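Local coordinates for protein chorismatase (Streptomyces hygroscopicus, PDB 4BPS) that catalyses the hydrolysis of chorismate to a dihydroxycyclohexadiene carboxylic acid and pyruvate, a step in making the immunosuppressants FK506 and FK520, at residues E36-L41 with T73-A78; G56-A61 with G89-R94; I202-P207 with R280-Q285; N206-T211 with M270-G275. All blocks are in the same frame, centred on the assembly; numbering follows the deposited sequence. Where two conformers were deposited one is given.

Contact 1: E36-L41 with T73-A78; sequences ETVLGL and TEVWHA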
# COMPACT_ATOMS: atom_id res chain seq x y z
N GLU A 36 8.54 -22.09 1.99
CA GLU A 36 8.04 -21.96 3.36
C GLU A 36 7.99 -20.49 3.80
O GLU A 36 7.44 -20.22 4.87
CB GLU A 36 8.89 -22.75 4.35
CG GLU A 36 10.28 -22.22 4.53
CD GLU A 36 11.11 -22.99 5.55
OE1 GLU A 36 10.70 -24.08 6.03
OE2 GLU A 36 12.21 -22.48 5.88
N THR A 37 8.55 -19.58 3.03
CA THR A 37 8.63 -18.19 3.46
C THR A 37 7.36 -17.38 3.18
O THR A 37 7.30 -16.20 3.54
CB THR A 37 9.81 -17.46 2.77
OG1 THR A 37 9.58 -17.38 1.36
CG2 THR A 37 11.15 -18.17 3.04
N VAL A 38 6.34 -17.98 2.57
CA VAL A 38 5.12 -17.25 2.25
C VAL A 38 4.41 -16.82 3.53
O VAL A 38 4.15 -17.64 4.41
CB VAL A 38 4.17 -18.12 1.38
CG1 VAL A 38 2.81 -17.47 1.22
CG2 VAL A 38 4.77 -18.35 0.01
N LEU A 39 4.10 -15.53 3.60
CA LEU A 39 3.36 -14.94 4.71
C LEU A 39 1.90 -14.80 4.33
O LEU A 39 1.04 -15.19 5.10
CB LEU A 39 3.89 -13.56 5.07
CG LEU A 39 5.01 -13.38 6.06
CD1 LEU A 39 5.41 -11.93 6.08
CD2 LEU A 39 4.52 -13.80 7.46
N GLY A 40 1.61 -14.24 3.16
CA GLY A 40 0.23 -13.97 2.81
C GLY A 40 0.12 -13.57 1.36
O GLY A 40 1.14 -13.33 0.71
N LEU A 41 -1.11 -13.50 0.87
CA LEU A 41 -1.38 -13.38 -0.55
C LEU A 41 -2.55 -12.45 -0.81
O LEU A 41 -3.60 -12.57 -0.16
CB LEU A 41 -1.73 -14.78 -1.13
CG LEU A 41 -0.77 -15.95 -0.94
CD1 LEU A 41 -1.14 -16.73 0.30
CD2 LEU A 41 -0.84 -16.82 -2.15
N THR A 73 -1.26 -12.50 -8.50
CA THR A 73 -1.18 -12.60 -7.05
C THR A 73 0.06 -11.89 -6.53
O THR A 73 1.20 -12.12 -6.99
CB THR A 73 -1.16 -14.06 -6.60
OG1 THR A 73 -2.32 -14.70 -7.14
CG2 THR A 73 -1.22 -14.21 -5.08
N GLU A 74 -0.18 -11.01 -5.57
CA GLU A 74 0.88 -10.32 -4.84
C GLU A 74 1.16 -11.15 -3.58
O GLU A 74 0.28 -11.28 -2.73
CB GLU A 74 0.37 -8.92 -4.47
CG GLU A 74 1.22 -8.13 -3.49
CD GLU A 74 0.55 -6.83 -3.10
OE1 GLU A 74 -0.19 -6.24 -3.93
OE2 GLU A 74 0.76 -6.38 -1.94
N VAL A 75 2.36 -11.71 -3.48
CA VAL A 75 2.70 -12.63 -2.40
C VAL A 75 3.77 -11.98 -1.51
O VAL A 75 4.83 -11.60 -2.00
CB VAL A 75 3.23 -13.98 -2.93
CG1 VAL A 75 3.40 -14.96 -1.78
CG2 VAL A 75 2.30 -14.57 -4.02
N TRP A 76 3.47 -11.89 -0.22
CA TRP A 76 4.43 -11.39 0.76
C TRP A 76 5.12 -12.57 1.43
O TRP A 76 4.49 -13.60 1.74
CB TRP A 76 3.75 -10.45 1.75
CG TRP A 76 3.52 -9.15 1.07
CD1 TRP A 76 2.40 -8.76 0.40
CD2 TRP A 76 4.50 -8.14 0.86
NE1 TRP A 76 2.63 -7.52 -0.20
CE2 TRP A 76 3.92 -7.13 0.07
CE3 TRP A 76 5.83 -7.99 1.28
CZ2 TRP A 76 4.61 -5.98 -0.30
CZ3 TRP A 76 6.51 -6.84 0.91
CH2 TRP A 76 5.91 -5.85 0.13
N HIS A 77 6.41 -12.40 1.65
CA HIS A 77 7.31 -13.40 2.19
C HIS A 77 8.14 -12.81 3.32
O HIS A 77 8.36 -11.59 3.37
CB HIS A 77 8.33 -13.81 1.12
CG HIS A 77 7.75 -14.54 -0.05
ND1 HIS A 77 7.93 -15.89 -0.22
CD2 HIS A 77 7.05 -14.11 -1.13
CE1 HIS A 77 7.35 -16.27 -1.35
NE2 HIS A 77 6.79 -15.21 -1.91
N ALA A 78 8.66 -13.67 4.19
CA ALA A 78 9.76 -13.24 5.06
C ALA A 78 10.62 -14.46 5.37
O ALA A 78 11.66 -14.64 4.76
CB ALA A 78 9.22 -12.57 6.34

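Contact 2: G56-A61 with G89-R94; sequences GAPRTA and GIAWAR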
# COMPACT_ATOMS: atom_id res chain seq x y z
N GLY A 56 -2.32 -21.50 6.80
CA GLY A 56 -1.59 -20.54 7.59
C GLY A 56 -1.33 -19.20 6.94
O GLY A 56 -0.79 -18.27 7.58
N ALA A 57 -1.70 -19.05 5.67
CA ALA A 57 -1.37 -17.81 4.96
C ALA A 57 -2.63 -16.98 4.77
O ALA A 57 -3.57 -17.46 4.14
CB ALA A 57 -0.75 -18.14 3.62
N PRO A 58 -2.69 -15.77 5.34
CA PRO A 58 -3.84 -14.89 5.06
C PRO A 58 -3.97 -14.67 3.57
O PRO A 58 -2.96 -14.44 2.88
CB PRO A 58 -3.46 -13.59 5.76
CG PRO A 58 -2.55 -13.97 6.83
CD PRO A 58 -1.79 -15.17 6.34
N ARG A 59 -5.22 -14.65 3.09
CA ARG A 59 -5.49 -14.44 1.69
C ARG A 59 -6.79 -13.69 1.49
O ARG A 59 -7.76 -13.92 2.22
CB ARG A 59 -5.58 -15.81 1.00
CG ARG A 59 -6.02 -15.81 -0.43
CD ARG A 59 -7.51 -16.12 -0.50
NE ARG A 59 -8.00 -16.12 -1.87
CZ ARG A 59 -9.15 -16.67 -2.25
NH1 ARG A 59 -9.92 -17.29 -1.35
NH2 ARG A 59 -9.52 -16.63 -3.52
N THR A 60 -6.83 -12.83 0.49
CA THR A 60 -8.09 -12.30 0.01
C THR A 60 -7.91 -11.85 -1.43
O THR A 60 -6.78 -11.70 -1.90
CB THR A 60 -8.60 -11.13 0.89
OG1 THR A 60 -10.01 -10.95 0.69
CG2 THR A 60 -7.91 -9.81 0.58
N ALA A 61 -9.02 -11.63 -2.13
CA ALA A 61 -9.01 -11.09 -3.47
C ALA A 61 -9.61 -9.70 -3.45
O ALA A 61 -10.65 -9.49 -2.80
CB ALA A 61 -9.78 -11.99 -4.42
N GLY A 89 -11.74 -10.30 12.47
CA GLY A 89 -11.78 -10.22 11.02
C GLY A 89 -10.43 -10.15 10.35
O GLY A 89 -10.36 -10.18 9.14
N ILE A 90 -9.36 -10.01 11.14
CA ILE A 90 -8.01 -9.90 10.59
C ILE A 90 -7.40 -11.28 10.51
O ILE A 90 -7.22 -11.93 11.56
CB ILE A 90 -7.12 -9.00 11.47
CG1 ILE A 90 -7.75 -7.62 11.74
CG2 ILE A 90 -5.74 -8.85 10.82
CD1 ILE A 90 -7.07 -6.85 12.88
N ALA A 91 -7.05 -11.73 9.31
CA ALA A 91 -6.24 -12.93 9.16
C ALA A 91 -4.79 -12.51 9.17
O ALA A 91 -4.42 -11.57 8.46
CB ALA A 91 -6.59 -13.67 7.88
N TRP A 92 -3.97 -13.19 9.97
CA TRP A 92 -2.58 -12.80 10.13
C TRP A 92 -1.65 -13.99 10.19
O TRP A 92 -2.05 -15.11 10.55
CB TRP A 92 -2.43 -11.93 11.39
CG TRP A 92 -2.94 -12.56 12.67
CD1 TRP A 92 -4.20 -12.42 13.21
CD2 TRP A 92 -2.24 -13.45 13.55
NE1 TRP A 92 -4.32 -13.15 14.36
CE2 TRP A 92 -3.12 -13.77 14.60
CE3 TRP A 92 -0.93 -13.98 13.56
CZ2 TRP A 92 -2.76 -14.63 15.64
CZ3 TRP A 92 -0.57 -14.82 14.62
CH2 TRP A 92 -1.49 -15.15 15.63
N ALA A 93 -0.40 -13.73 9.83
CA ALA A 93 0.69 -14.68 9.99
C ALA A 93 1.89 -13.90 10.50
O ALA A 93 2.12 -12.76 10.06
CB ALA A 93 1.05 -15.35 8.66
N ARG A 94 2.66 -14.50 11.40
CA ARG A 94 3.83 -13.82 11.95
C ARG A 94 5.05 -14.73 11.89
O ARG A 94 4.94 -15.96 12.04
CB ARG A 94 3.58 -13.39 13.41
CG ARG A 94 3.52 -14.53 14.42
CD ARG A 94 3.06 -14.04 15.83
NE ARG A 94 3.15 -15.15 16.79
CZ ARG A 94 4.28 -15.52 17.41
NH1 ARG A 94 5.41 -14.84 17.22
NH2 ARG A 94 4.30 -16.59 18.20

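Contact 3: I202-P207 with R280-Q285; sequences INIENP and RRHGVQ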
# COMPACT_ATOMS: atom_id res chain seq x y z
N ILE A 202 11.84 3.60 9.74
CA ILE A 202 12.06 5.03 9.51
C ILE A 202 11.08 5.51 8.45
O ILE A 202 11.12 5.07 7.30
CB ILE A 202 13.51 5.31 9.05
CG1 ILE A 202 14.52 4.88 10.13
CG2 ILE A 202 13.68 6.80 8.73
CD1 ILE A 202 15.96 4.81 9.62
N ASN A 203 10.18 6.40 8.83
CA ASN A 203 9.23 6.97 7.87
C ASN A 203 9.89 8.15 7.17
O ASN A 203 10.56 8.97 7.80
CB ASN A 203 7.94 7.33 8.58
CG ASN A 203 7.18 6.11 9.03
OD1 ASN A 203 7.23 5.07 8.38
ND2 ASN A 203 6.50 6.21 10.16
N ILE A 204 9.67 8.22 5.87
CA ILE A 204 10.38 9.14 5.00
C ILE A 204 9.39 10.03 4.27
O ILE A 204 8.39 9.56 3.70
CB ILE A 204 11.23 8.33 3.98
CG1 ILE A 204 12.25 7.47 4.75
CG2 ILE A 204 11.94 9.26 3.00
CD1 ILE A 204 12.75 6.25 3.97
N GLU A 205 9.69 11.33 4.28
CA GLU A 205 8.91 12.32 3.53
C GLU A 205 9.62 12.69 2.22
O GLU A 205 10.78 12.32 2.00
CB GLU A 205 8.65 13.58 4.37
CG GLU A 205 7.78 13.30 5.58
CD GLU A 205 6.41 12.77 5.21
OE1 GLU A 205 5.60 13.52 4.58
OE2 GLU A 205 6.12 11.59 5.51
N ASN A 206 8.91 13.42 1.35
CA ASN A 206 9.40 13.86 0.04
C ASN A 206 9.55 15.36 0.11
O ASN A 206 8.57 16.04 0.35
CB ASN A 206 8.33 13.51 -1.03
CG ASN A 206 8.63 14.05 -2.46
OD1 ASN A 206 9.29 15.06 -2.67
ND2 ASN A 206 8.08 13.33 -3.45
N PRO A 207 10.74 15.92 -0.14
CA PRO A 207 10.95 17.37 0.07
C PRO A 207 10.12 18.40 -0.73
O PRO A 207 10.11 19.60 -0.41
CB PRO A 207 12.42 17.56 -0.34
CG PRO A 207 13.04 16.32 -0.29
CD PRO A 207 12.01 15.24 -0.45
N ARG A 280 19.74 10.20 3.11
CA ARG A 280 20.72 10.65 4.10
C ARG A 280 20.07 11.55 5.13
O ARG A 280 20.36 11.43 6.31
CB ARG A 280 21.89 11.40 3.41
CG ARG A 280 23.04 11.78 4.38
CD ARG A 280 24.10 12.73 3.75
NE ARG A 280 23.59 14.09 3.54
CZ ARG A 280 23.55 15.03 4.49
NH1 ARG A 280 24.02 14.78 5.71
NH2 ARG A 280 23.05 16.23 4.22
N ARG A 281 19.23 12.47 4.67
CA ARG A 281 18.57 13.42 5.56
C ARG A 281 17.61 12.72 6.52
O ARG A 281 17.26 13.28 7.55
CB ARG A 281 17.88 14.54 4.74
CG ARG A 281 18.86 15.65 4.21
CD ARG A 281 18.25 16.62 3.16
NE ARG A 281 19.14 17.75 2.81
CZ ARG A 281 19.16 18.94 3.43
NH1 ARG A 281 18.32 19.16 4.45
NH2 ARG A 281 20.02 19.93 3.05
N HIS A 282 17.19 11.49 6.19
CA HIS A 282 16.34 10.69 7.08
C HIS A 282 17.13 9.61 7.84
O HIS A 282 16.54 8.77 8.51
CB HIS A 282 15.22 10.02 6.28
CG HIS A 282 14.16 10.98 5.83
ND1 HIS A 282 14.31 11.78 4.71
CD2 HIS A 282 12.95 11.29 6.36
CE1 HIS A 282 13.22 12.52 4.56
NE2 HIS A 282 12.39 12.25 5.55
N GLY A 283 18.46 9.63 7.73
CA GLY A 283 19.29 8.70 8.49
C GLY A 283 19.51 7.35 7.84
O GLY A 283 19.96 6.42 8.49
N VAL A 284 19.20 7.24 6.55
CA VAL A 284 19.35 6.01 5.79
C VAL A 284 20.57 6.18 4.88
O VAL A 284 20.70 7.20 4.20
CB VAL A 284 18.07 5.75 4.96
CG1 VAL A 284 18.22 4.53 4.03
CG2 VAL A 284 16.85 5.57 5.90
N GLN A 285 21.49 5.22 4.89
CA GLN A 285 22.85 5.50 4.44
C GLN A 285 23.15 5.38 2.96
O GLN A 285 24.20 5.85 2.50
CB GLN A 285 23.83 4.63 5.21
CG GLN A 285 23.78 4.87 6.70
CD GLN A 285 23.90 6.33 7.04
OE1 GLN A 285 24.94 6.95 6.79
NE2 GLN A 285 22.85 6.90 7.60

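Contact 4: N206-T211 with M270-G275; sequences NPAVLT and MARVIG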
# COMPACT_ATOMS: atom_id res chain seq x y z
N ASN A 206 8.91 13.42 1.35
CA ASN A 206 9.40 13.86 0.04
C ASN A 206 9.55 15.36 0.11
O ASN A 206 8.57 16.04 0.35
CB ASN A 206 8.33 13.51 -1.03
CG ASN A 206 8.63 14.05 -2.46
OD1 ASN A 206 9.29 15.06 -2.67
ND2 ASN A 206 8.08 13.33 -3.45
N PRO A 207 10.74 15.92 -0.14
CA PRO A 207 10.95 17.37 0.07
C PRO A 207 10.12 18.40 -0.73
O PRO A 207 10.11 19.60 -0.41
CB PRO A 207 12.42 17.56 -0.34
CG PRO A 207 13.04 16.32 -0.29
CD PRO A 207 12.01 15.24 -0.45
N ALA A 208 9.49 17.95 -1.79
CA ALA A 208 8.63 18.83 -2.62
C ALA A 208 7.16 18.43 -2.55
O ALA A 208 6.36 18.87 -3.40
CB ALA A 208 9.12 18.84 -4.06
N VAL A 209 6.80 17.61 -1.56
CA VAL A 209 5.42 17.16 -1.41
C VAL A 209 5.03 17.38 0.04
O VAL A 209 5.77 17.03 0.96
CB VAL A 209 5.25 15.68 -1.83
CG1 VAL A 209 3.85 15.17 -1.52
CG2 VAL A 209 5.52 15.54 -3.34
N LEU A 210 3.86 17.98 0.23
CA LEU A 210 3.39 18.28 1.57
C LEU A 210 3.05 16.97 2.31
O LEU A 210 2.42 16.07 1.76
CB LEU A 210 2.14 19.17 1.47
CG LEU A 210 1.58 19.72 2.78
CD1 LEU A 210 2.58 20.59 3.55
CD2 LEU A 210 0.30 20.50 2.50
N THR A 211 3.43 16.90 3.58
CA THR A 211 3.06 15.77 4.43
C THR A 211 1.55 15.60 4.43
O THR A 211 0.80 16.57 4.61
CB THR A 211 3.60 16.03 5.83
OG1 THR A 211 5.04 15.98 5.76
CG2 THR A 211 3.14 15.00 6.85
N MSE A 270 8.91 9.54 -6.97
CA MSE A 270 9.48 8.30 -6.46
C MSE A 270 11.01 8.40 -6.44
O MSE A 270 11.64 8.00 -5.46
CB MSE A 270 9.00 7.15 -7.34
CG MSE A 270 9.62 5.81 -7.01
SE MSE A 270 8.86 4.33 -8.04
CE MSE A 270 7.30 3.96 -6.93
N ALA A 271 11.60 8.93 -7.51
CA ALA A 271 13.06 9.06 -7.57
C ALA A 271 13.56 10.00 -6.49
O ALA A 271 14.61 9.76 -5.90
CB ALA A 271 13.51 9.53 -8.95
N ARG A 272 12.81 11.05 -6.20
CA ARG A 272 13.25 12.01 -5.19
C ARG A 272 13.23 11.38 -3.81
O ARG A 272 14.15 11.57 -3.01
CB ARG A 272 12.41 13.28 -5.22
CG ARG A 272 13.07 14.39 -4.42
CD ARG A 272 12.26 15.68 -4.33
NE ARG A 272 11.89 16.08 -5.67
CZ ARG A 272 10.68 15.90 -6.18
NH1 ARG A 272 10.45 16.22 -7.45
NH2 ARG A 272 9.70 15.39 -5.46
N VAL A 273 12.18 10.62 -3.51
CA VAL A 273 12.00 10.04 -2.20
C VAL A 273 13.14 9.08 -1.86
O VAL A 273 13.61 9.01 -0.73
CB VAL A 273 10.65 9.31 -2.14
CG1 VAL A 273 10.57 8.37 -0.96
CG2 VAL A 273 9.54 10.33 -2.09
N ILE A 274 13.55 8.31 -2.87
CA ILE A 274 14.57 7.26 -2.66
C ILE A 274 16.00 7.72 -2.96
O ILE A 274 16.94 6.92 -2.84
CB ILE A 274 14.24 5.98 -3.48
CG1 ILE A 274 14.49 6.21 -4.99
CG2 ILE A 274 12.82 5.51 -3.16
CD1 ILE A 274 14.15 5.02 -5.89
N GLY A 275 16.18 8.98 -3.33
CA GLY A 275 17.49 9.49 -3.71
C GLY A 275 18.43 9.62 -2.54
O GLY A 275 18.00 9.79 -1.40

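Contact 1: E36-L41 with T73-A78
T37 and H77 meet through their polar ends. H77 ND1 donates to T37 OG1 at 2.7 Å, and the hydroxyl sits at the ring edge, close to the ring plane. T37 chi1 of 65° puts OG1 between its own backbone N and carbonyl carbon, facing the imidazole. The backbone is tied here too, by A78 N to T37 O at 2.9 Å. Next along, V38 CG2 touches H77 CE1 at 3.6 Å, while V38 CG1 packs on V75 CG1. Farther down the same face, L41 CD2 rests on T73 CG2 at 3.9 Å.

The strands are antiparallel neighbours in a mixed sheet, and a classic beta bulge interrupts their pairing. L39 and G40 both face W76, so two N-H groups grip one oxygen: L39 N reaches W76 O at 2.7 Å and G40 N reaches it at 3.3 Å. Both donors are tilted from the carbonyl plane. In return W76 N donates to G40 O at 2.9 Å. The register shifts by one residue between V38 and G40. V38 pairs with H77 before the bulge, and L41 with V75 after it.

The end of the W76 side chain leads away from strand 38-41. W76 NE1 donates almost in its ring plane to E74 OE2 at 2.8 Å. The carboxylate oxygen receives it on its anti lone pair. This bond would restrain rotation of the indole. E74 OE1 in turn forms a salt bridge with K297 and a hydrogen bond with H44 NE2. T37 OG1 is also bonded to D35. Beyond strand 72-77 lies strand 21-25, where the ring of Y21 meets that of H77 with their planes about 15° apart.

Contact 2: G56-A61 with G89-R94
P58 lays its ring along the backbone of A91, W92 and A93. Its CB packs on A91 CB at 3.8 Å. Its CG comes next, 3.5 Å from A91 O and about as close to the carbonyl carbon of W92. Its CD then reaches A93 CB at 3.7 Å. One side of the pyrrolidine thus spans from one alanine to the other. The methyls of A91 and A93 both point toward strand 57-61, and A93 CB also lies 3.6 Å from G56 O. W92, between them, points away; its NE1 is hydrogen-bonded to D87 and its indole packs on helix 112-129. A glycine in place of P58 would remove the ring, and the methyls of A91 and A93 would probably face a gap where it had packed.

The contact is one of apolar fit. Each strand has its hydrogen-bonding neighbours elsewhere: P58 pairs with L41, and A91 with V102. V102 also touches the P58 ring. Two different sheets therefore meet here through their side chains. The six-stranded one has alanines on this face and W92 against a helix on the other, the layered alpha-beta build of the YjgF fold.

Contact 3: I202-P207 with R280-Q285
I204 sets a methyl over the centre of the H282 ring. Its CG2 is 3.8 Å from the ring centroid and only 6° off the ring normal, a CH-pi contact. The I204 chi1 of -60° places CG2 anti to the backbone N, which carries this branch over the imidazole. The ring also runs beside the chain of 203-205. H282 CD2 lies 3.6 Å from I204 CA and close to N203 O. H282 NE2 is 3.1 Å from E205 N. The far nitrogen, ND1, is hydrogen-bonded to N278 O, which restrains the turn of the ring. With an alanine in place of H282, I204 CG2 would probably lose the aromatic face beneath it and N278 O its imidazole partner.

I202 makes the second patch. Its CG2 sits 3.5 Å from H282 O. Its CD1 touches V284 CG2 at 3.9 Å, the two side chains passing in opposite directions. A Schellman motif at the helix end presents H282 and V284. G283, with positive phi, is its C-prime residue, and G283 N donates to R280 O at 3.0 Å. V284 N closes the motif on L279 O.

The E205 carboxylate turns away from H282. Its OE1 is bonded to T211 OG1, and its side chain touches R228, a substrate-binding residue. E205 O accepts from N278 ND2, a second tie to helix 276-281. The contact thus fastens the end of that helix to strand 201-204, which pairs with strand 229-232; W231 of the latter touches V284.

Contact 4: N206-T211 with M270-G275
The R272 guanidinium has A208 CB over one face and the N206 amide at its edge. The methyl is 3.7 Å above the plane, offset toward the rim. N206 OD1 takes a hydrogen bond from R272 NH2 at 2.8 Å, near the guanidinium plane. The donor lies in the carbonyl plane of the amide, on a lone pair. Amide and guanidinium are turned 42° against each other.

N206 OD1 is held by a second bond, from A208 N at 3.0 Å, which makes an Asx turn. This second donor is tilted from the amide plane. The same residues begin a type I beta turn running from N206 to V209. One side-chain oxygen therefore both shapes the turn and joins it to helix 259-274. N206 chi1 of 174° sets CG anti to the backbone N and brings the amide to the arginine. R272 bends at chi3, and its CD lies 3.9 Å from P207 CD.

N206 ND2 is 3.3 Å from R272 NH2, but both are donors and do not bond. N269 OD1 serves both: it is hydrogen-bonded to N206 ND2 and to R272 NH2. N206 also lies near the substrate-binding R228, with side chains about 4 Å apart at their nearest atoms, so the turn lies close beside a substrate-binding residue. The backbone completes the turn with V209 N donating to N206 O at 3.0 Å.

The four contacts form two pairs. Contacts 1 and 2 have centres about 10 Å apart, and their segments alternate along the chain. Both reach the five-stranded sheet, where strands 38-44 and 57-62 are neighbours and L41 N probably bonds P58 O; strand 90-94 belongs to another sheet. Contacts 3 and 4 come later, about 9 Å apart between centres. They share N206 and P207 and touch the successive helices 259-274 and 276-281. The pairs stand 27 to 32 Å apart between centres and do not touch. Contact 1 pairs strands within one N-terminal sheet, and contact 2 packs that sheet on a second. Contacts 3 and 4 fix the 202-211 segment to two helices, close to substrate-binding R228.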